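Local atomic coordinates of S-adenosylmethionine dependent methyltransferase (Mesorhizobium loti, PDB entry 3BKW), a protein that probably transfers methyl groups from S-adenosylmethionine to an acceptor substrate. Residues Tyr68-Leu79 and Gly90-Leu101. Sequence-based numbering, arbitrary orientation. Where two conformers were deposited one is given.
Sequences YVLGLDLSEKML and GITYERADLDKL
Through V69 and G71, strand 68-73 pairs in parallel with T92 and E94 of strand 91-95. With helix 76-84 between them the strands form a beta-alpha-beta unit of the Rossmann-like class I methyltransferase fold. Strand 91-95 is the outermost on its side of the main sheet within this chain.

Backbone bonds form the ladder. V69 N donates to G90 O and T92 N to V69 O. G71 N donates to T92 O at 2.8 Å. E94 N then donates to G71 O. The rung from D73 N to E94 O is weak at 3.5 Å. A96 N donates to D73 O at 2.9 Å.

At the carboxyl end of strand 68-73, D73 OD2 accepts from S75 N in an Asx turn, while D73 OD1 accepts a hydrogen bond from G53 N. S75 OG caps helix 76-84 by accepting from M78 N.

On the helix side, L79 places CD2 4.0 Å from Y93 CD1. Its other methyl, CD1, lies over the E94-R95 peptide. G71 O lies 3.8 Å from Y93 CD1.

On the other face, L72 lies alongside E94, and its CD1 meets L101 CD1 at 3.8 Å. T92 OG1 sits at the edge of the Y68 ring, in its plane.

R95 runs extended beside L74, whose CG is anti to its backbone N (chi1 -170°). With chi2 at 61°, L74 CD1 then lies over one guanidinium face, 3.2 Å from R95 NH2.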
ATOM      1  N   TYR A  68     -12.558  13.855  25.179  1.00 28.98           N
ATOM      2  CA  TYR A  68     -13.562  12.815  25.304  1.00 28.30           C
ATOM      3  C   TYR A  68     -13.131  11.570  24.539  1.00 27.24           C
ATOM      4  O   TYR A  68     -12.644  11.685  23.422  1.00 26.86           O
ATOM      5  CB  TYR A  68     -14.896  13.329  24.757  1.00 27.59           C
ATOM      6  CG  TYR A  68     -15.983  12.275  24.647  1.00 30.21           C
ATOM      7  CD1 TYR A  68     -16.456  11.626  25.789  1.00 36.40           C
ATOM      8  CD2 TYR A  68     -16.546  11.930  23.405  1.00 33.04           C
ATOM      9  CE1 TYR A  68     -17.462  10.644  25.708  1.00 34.62           C
ATOM     10  CE2 TYR A  68     -17.566  10.945  23.312  1.00 33.02           C
ATOM     11  CZ  TYR A  68     -18.008  10.314  24.473  1.00 33.90           C
ATOM     12  OH  TYR A  68     -18.996   9.356  24.423  1.00 37.77           O
ATOM     13  N   VAL A  69     -13.301  10.404  25.166  1.00 27.15           N
ATOM     14  CA  VAL A  69     -12.977   9.110  24.549  1.00 28.22           C
ATOM     15  C   VAL A  69     -14.182   8.174  24.677  1.00 27.69           C
ATOM     16  O   VAL A  69     -14.710   7.997  25.771  1.00 28.46           O
ATOM     17  CB  VAL A  69     -11.729   8.428  25.175  1.00 29.00           C
ATOM     18  CG1 VAL A  69     -11.389   7.146  24.396  1.00 32.02           C
ATOM     19  CG2 VAL A  69     -10.532   9.373  25.142  1.00 28.09           C
ATOM     20  N   LEU A  70     -14.630   7.623  23.544  1.00 27.91           N
ATOM     21  CA  LEU A  70     -15.695   6.614  23.489  1.00 27.15           C
ATOM     22  C   LEU A  70     -14.998   5.312  23.091  1.00 27.18           C
ATOM     23  O   LEU A  70     -14.453   5.216  21.984  1.00 27.62           O
ATOM     24  CB  LEU A  70     -16.767   6.976  22.468  1.00 27.54           C
ATOM     25  CG  LEU A  70     -17.866   5.918  22.226  1.00 29.59           C
ATOM     26  CD1 LEU A  70     -18.658   5.588  23.517  1.00 27.65           C
ATOM     27  CD2 LEU A  70     -18.794   6.385  21.117  1.00 30.07           C
ATOM     28  N   GLY A  71     -14.997   4.343  23.996  1.00 26.30           N
ATOM     29  CA  GLY A  71     -14.415   3.024  23.752  1.00 26.21           C
ATOM     30  C   GLY A  71     -15.531   2.050  23.449  1.00 26.02           C
ATOM     31  O   GLY A  71     -16.452   1.906  24.251  1.00 27.01           O
ATOM     32  N   LEU A  72     -15.450   1.385  22.296  1.00 26.20           N
ATOM     33  CA  LEU A  72     -16.456   0.420  21.861  1.00 26.72           C
ATOM     34  C   LEU A  72     -15.883  -0.987  21.726  1.00 27.98           C
ATOM     35  O   LEU A  72     -14.826  -1.167  21.135  1.00 28.51           O
ATOM     36  CB  LEU A  72     -17.027   0.844  20.522  1.00 27.40           C
ATOM     37  CG  LEU A  72     -17.654   2.233  20.448  1.00 26.59           C
ATOM     38  CD1 LEU A  72     -18.243   2.456  19.028  1.00 28.42           C
ATOM     39  CD2 LEU A  72     -18.715   2.430  21.514  1.00 27.01           C
ATOM     40  N   ASP A  73     -16.619  -1.976  22.242  1.00 29.36           N
ATOM     41  CA  ASP A  73     -16.222  -3.382  22.148  1.00 29.32           C
ATOM     42  C   ASP A  73     -17.494  -4.244  22.236  1.00 29.87           C
ATOM     43  O   ASP A  73     -18.512  -3.795  22.741  1.00 31.22           O
ATOM     44  CB  ASP A  73     -15.220  -3.729  23.264  1.00 32.51           C
ATOM     45  CG  ASP A  73     -14.375  -4.946  22.940  1.00 34.89           C
ATOM     46  OD1 ASP A  73     -13.255  -4.764  22.402  1.00 33.41           O
ATOM     47  OD2 ASP A  73     -14.846  -6.079  23.187  1.00 45.36           O
ATOM     48  N   LEU A  74     -17.424  -5.457  21.710  1.00 32.65           N
ATOM     49  CA  LEU A  74     -18.566  -6.381  21.738  1.00 35.22           C
ATOM     50  C   LEU A  74     -18.747  -7.027  23.112  1.00 34.73           C
ATOM     51  O   LEU A  74     -19.867  -7.330  23.481  1.00 36.48           O
ATOM     52  CB  LEU A  74     -18.398  -7.465  20.666  1.00 34.65           C
ATOM     53  CG  LEU A  74     -19.601  -8.388  20.384  1.00 34.33           C
ATOM     54  CD1 LEU A  74     -20.840  -7.629  19.896  1.00 40.70           C
ATOM     55  CD2 LEU A  74     -19.183  -9.413  19.342  1.00 39.81           C
ATOM     56  N   SER A  75     -17.655  -7.196  23.864  1.00 34.87           N
ATOM     57  CA  SER A  75     -17.670  -7.878  25.169  1.00 36.27           C
ATOM     58  C   SER A  75     -18.044  -6.982  26.347  1.00 36.31           C
ATOM     59  O   SER A  75     -17.250  -6.125  26.750  1.00 34.81           O
ATOM     60  CB  SER A  75     -16.297  -8.519  25.438  1.00 37.06           C
ATOM     61  OG  SER A  75     -16.276  -9.129  26.711  1.00 40.34           O
ATOM     62  N   GLU A  76     -19.230  -7.198  26.916  1.00 38.21           N
ATOM     63  CA  GLU A  76     -19.679  -6.433  28.093  1.00 39.31           C
ATOM     64  C   GLU A  76     -18.748  -6.645  29.290  1.00 40.60           C
ATOM     65  O   GLU A  76     -18.428  -5.686  29.997  1.00 39.64           O
ATOM     66  CB  GLU A  76     -21.125  -6.789  28.475  1.00 39.86           C
ATOM     67  CG  GLU A  76     -21.716  -5.990  29.658  1.00 40.76           C
ATOM     68  CD  GLU A  76     -21.720  -4.479  29.439  1.00 46.95           C
ATOM     69  OE1 GLU A  76     -21.830  -4.044  28.277  1.00 42.49           O
ATOM     70  OE2 GLU A  76     -21.633  -3.728  30.434  1.00 46.38           O
ATOM     71  N   LYS A  77     -18.327  -7.894  29.504  1.00 42.98           N
ATOM     72  CA  LYS A  77     -17.393  -8.238  30.589  1.00 43.96           C
ATOM     73  C   LYS A  77     -16.052  -7.514  30.463  1.00 42.91           C
ATOM     74  O   LYS A  77     -15.509  -7.061  31.473  1.00 43.88           O
ATOM     75  CB  LYS A  77     -17.177  -9.755  30.688  1.00 44.82           C
ATOM     76  CG  LYS A  77     -18.396 -10.488  31.226  1.00 48.66           C
ATOM     77  CD  LYS A  77     -18.173 -11.991  31.307  1.00 48.08           C
ATOM     78  CE  LYS A  77     -19.387 -12.693  31.908  1.00 52.68           C
ATOM     79  NZ  LYS A  77     -19.203 -14.173  31.974  1.00 55.90           N
HETATM   80  N   MSE A  78     -15.555  -7.375  29.228  1.00 41.63           N
HETATM   81  CA  MSE A  78     -14.292  -6.685  29.000  0.50 39.83           C
HETATM   82  C   MSE A  78     -14.458  -5.182  29.238  1.00 38.87           C
HETATM   83  O   MSE A  78     -13.565  -4.538  29.804  1.00 38.51           O
HETATM   84  CB  MSE A  78     -13.715  -6.986  27.618  0.50 39.28           C
HETATM   85  CG  MSE A  78     -12.351  -6.382  27.417  0.50 39.62           C
HETATM   86 SE   MSE A  78     -11.065  -6.858  28.803  0.38 37.17          SE
HETATM   87  CE  MSE A  78     -10.654  -8.624  28.107  0.50 36.32           C
ATOM     88  N   LEU A  79     -15.612  -4.633  28.845  1.00 36.09           N
ATOM     89  CA  LEU A  79     -15.937  -3.220  29.091  1.00 36.65           C
ATOM     90  C   LEU A  79     -16.080  -2.942  30.593  1.00 35.47           C
ATOM     91  O   LEU A  79     -15.722  -1.856  31.050  1.00 34.04           O
ATOM     92  CB  LEU A  79     -17.214  -2.796  28.351  1.00 35.78           C
ATOM     93  CG  LEU A  79     -17.171  -2.795  26.818  1.00 35.85           C
ATOM     94  CD1 LEU A  79     -18.526  -2.432  26.255  1.00 33.85           C
ATOM     95  CD2 LEU A  79     -16.109  -1.858  26.274  1.00 34.55           C
ATOM     96  N   GLY A  90     -14.398  11.510  31.417  1.00 26.73           N
ATOM     97  CA  GLY A  90     -13.740  11.670  30.127  1.00 26.91           C
ATOM     98  C   GLY A  90     -13.709  10.464  29.217  1.00 27.43           C
ATOM     99  O   GLY A  90     -13.442  10.643  28.025  1.00 29.51           O
ATOM    100  N   ILE A  91     -13.946   9.255  29.761  1.00 28.15           N
ATOM    101  CA  ILE A  91     -13.992   8.022  28.978  1.00 28.51           C
ATOM    102  C   ILE A  91     -15.331   7.320  29.193  1.00 27.20           C
ATOM    103  O   ILE A  91     -15.690   7.010  30.331  1.00 30.26           O
ATOM    104  CB  ILE A  91     -12.869   7.015  29.339  1.00 27.73           C
ATOM    105  CG1 ILE A  91     -11.492   7.682  29.302  1.00 30.78           C
ATOM    106  CG2 ILE A  91     -12.936   5.819  28.367  1.00 30.07           C
ATOM    107  CD1 ILE A  91     -10.344   6.723  29.617  1.00 30.35           C
ATOM    108  N   THR A  92     -16.054   7.087  28.099  1.00 28.47           N
ATOM    109  CA  THR A  92     -17.319   6.349  28.090  1.00 27.34           C
ATOM    110  C   THR A  92     -17.074   5.041  27.360  1.00 26.95           C
ATOM    111  O   THR A  92     -16.448   5.047  26.298  1.00 27.58           O
ATOM    112  CB  THR A  92     -18.419   7.131  27.364  1.00 28.28           C
ATOM    113  OG1 THR A  92     -18.688   8.335  28.090  1.00 31.73           O
ATOM    114  CG2 THR A  92     -19.722   6.306  27.233  1.00 28.68           C
ATOM    115  N   TYR A  93     -17.554   3.930  27.936  1.00 27.04           N
ATOM    116  CA  TYR A  93     -17.462   2.606  27.303  1.00 26.70           C
ATOM    117  C   TYR A  93     -18.863   2.147  26.965  1.00 27.31           C
ATOM    118  O   TYR A  93     -19.760   2.265  27.793  1.00 26.17           O
ATOM    119  CB  TYR A  93     -16.789   1.591  28.209  1.00 25.99           C
ATOM    120  CG  TYR A  93     -15.321   1.864  28.413  1.00 25.37           C
ATOM    121  CD1 TYR A  93     -14.382   1.507  27.438  1.00 27.11           C
ATOM    122  CD2 TYR A  93     -14.863   2.501  29.563  1.00 26.89           C
ATOM    123  CE1 TYR A  93     -13.011   1.767  27.625  1.00 25.68           C
ATOM    124  CE2 TYR A  93     -13.501   2.770  29.752  1.00 26.71           C
ATOM    125  CZ  TYR A  93     -12.582   2.394  28.780  1.00 28.12           C
ATOM    126  OH  TYR A  93     -11.235   2.644  28.970  1.00 30.08           O
ATOM    127  N   GLU A  94     -19.055   1.673  25.737  1.00 27.56           N
ATOM    128  CA  GLU A  94     -20.364   1.170  25.298  1.00 30.05           C
ATOM    129  C   GLU A  94     -20.184  -0.087  24.491  1.00 30.97           C
ATOM    130  O   GLU A  94     -19.215  -0.218  23.741  1.00 29.32           O
ATOM    131  CB  GLU A  94     -21.104   2.199  24.448  1.00 31.58           C
ATOM    132  CG  GLU A  94     -21.493   3.481  25.175  1.00 35.20           C
ATOM    133  CD  GLU A  94     -22.307   4.443  24.305  1.00 35.84           C
ATOM    134  OE1 GLU A  94     -22.472   4.189  23.096  1.00 45.11           O
ATOM    135  OE2 GLU A  94     -22.778   5.475  24.835  1.00 45.78           O
ATOM    136  N   ARG A  95     -21.131  -1.011  24.631  1.00 33.17           N
ATOM    137  CA  ARG A  95     -21.092  -2.264  23.888  1.00 35.96           C
ATOM    138  C   ARG A  95     -21.517  -1.960  22.446  1.00 34.24           C
ATOM    139  O   ARG A  95     -22.453  -1.185  22.225  1.00 36.90           O
ATOM    140  CB  ARG A  95     -21.996  -3.319  24.532  1.00 36.51           C
ATOM    141  CG  ARG A  95     -21.752  -4.716  23.999  1.00 41.31           C
ATOM    142  CD  ARG A  95     -22.764  -5.705  24.530  1.00 43.05           C
ATOM    143  NE  ARG A  95     -22.763  -6.947  23.757  1.00 54.63           N
ATOM    144  CZ  ARG A  95     -23.308  -7.111  22.542  1.00 62.47           C
ATOM    145  NH1 ARG A  95     -23.891  -6.097  21.880  1.00 66.72           N
ATOM    146  NH2 ARG A  95     -23.249  -8.313  21.957  1.00 64.12           N
ATOM    147  N   ALA A  96     -20.782  -2.507  21.478  1.00 33.49           N
ATOM    148  CA  ALA A  96     -21.088  -2.310  20.059  1.00 34.34           C
ATOM    149  C   ALA A  96     -20.572  -3.452  19.207  1.00 32.76           C
ATOM    150  O   ALA A  96     -19.567  -4.075  19.543  1.00 32.33           O
ATOM    151  CB  ALA A  96     -20.516  -1.000  19.558  1.00 35.97           C
ATOM    152  N   ASP A  97     -21.285  -3.711  18.110  1.00 33.50           N
ATOM    153  CA  ASP A  97     -20.925  -4.726  17.124  1.00 33.11           C
ATOM    154  C   ASP A  97     -20.366  -3.945  15.949  1.00 30.98           C
ATOM    155  O   ASP A  97     -21.111  -3.217  15.287  1.00 33.16           O
ATOM    156  CB  ASP A  97     -22.173  -5.513  16.693  1.00 32.63           C
ATOM    157  CG  ASP A  97     -21.868  -6.632  15.683  1.00 38.28           C
ATOM    158  OD1 ASP A  97     -20.725  -6.767  15.180  1.00 42.44           O
ATOM    159  OD2 ASP A  97     -22.813  -7.394  15.383  1.00 47.60           O
ATOM    160  N   LEU A  98     -19.066  -4.080  15.687  1.00 30.93           N
ATOM    161  CA  LEU A  98     -18.432  -3.343  14.574  1.00 31.35           C
ATOM    162  C   LEU A  98     -18.988  -3.699  13.176  1.00 32.51           C
ATOM    163  O   LEU A  98     -18.847  -2.894  12.248  1.00 34.04           O
ATOM    164  CB  LEU A  98     -16.915  -3.476  14.598  1.00 29.79           C
ATOM    165  CG  LEU A  98     -16.163  -2.950  15.828  1.00 30.90           C
ATOM    166  CD1 LEU A  98     -14.656  -3.125  15.592  1.00 30.45           C
ATOM    167  CD2 LEU A  98     -16.483  -1.495  16.181  1.00 34.72           C
ATOM    168  N   ASP A  99     -19.606  -4.877  13.037  1.00 34.54           N
ATOM    169  CA  ASP A  99     -20.301  -5.264  11.794  1.00 35.84           C
ATOM    170  C   ASP A  99     -21.614  -4.521  11.588  1.00 36.58           C
ATOM    171  O   ASP A  99     -22.114  -4.506  10.472  1.00 37.76           O
ATOM    172  CB  ASP A  99     -20.605  -6.769  11.763  1.00 36.79           C
ATOM    173  CG  ASP A  99     -19.368  -7.611  11.650  1.00 37.44           C
ATOM    174  OD1 ASP A  99     -18.545  -7.341  10.754  1.00 39.39           O
ATOM    175  OD2 ASP A  99     -19.230  -8.587  12.416  1.00 47.62           O
ATOM    176  N   LYS A 100     -22.181  -3.946  12.651  1.00 35.90           N
ATOM    177  CA  LYS A 100     -23.445  -3.195  12.606  1.00 38.63           C
ATOM    178  C   LYS A 100     -23.244  -1.835  13.288  1.00 35.99           C
ATOM    179  O   LYS A 100     -24.115  -1.347  14.004  1.00 37.69           O
ATOM    180  CB  LYS A 100     -24.535  -3.989  13.340  1.00 38.71           C
ATOM    181  CG  LYS A 100     -24.742  -5.423  12.863  1.00 44.44           C
ATOM    182  CD  LYS A 100     -25.805  -6.111  13.703  1.00 41.98           C
ATOM    183  N   LEU A 101     -22.094  -1.214  13.030  1.00 34.51           N
ATOM    184  CA  LEU A 101     -21.700   0.013  13.700  1.00 34.43           C
ATOM    185  C   LEU A 101     -22.504   1.241  13.288  1.00 34.62           C
ATOM    186  O   LEU A 101     -22.701   1.495  12.093  1.00 33.25           O
ATOM    187  CB  LEU A 101     -20.216   0.305  13.431  1.00 35.34           C
ATOM    188  CG  LEU A 101     -19.549   1.535  14.078  1.00 35.05           C
ATOM    189  CD1 LEU A 101     -19.452   1.382  15.596  1.00 37.89           C
ATOM    190  CD2 LEU A 101     -18.169   1.822  13.466  1.00 33.24           C
TER
HETATM  191  O   HOH W   1     -20.958 -10.363  23.402  1.00 46.66           O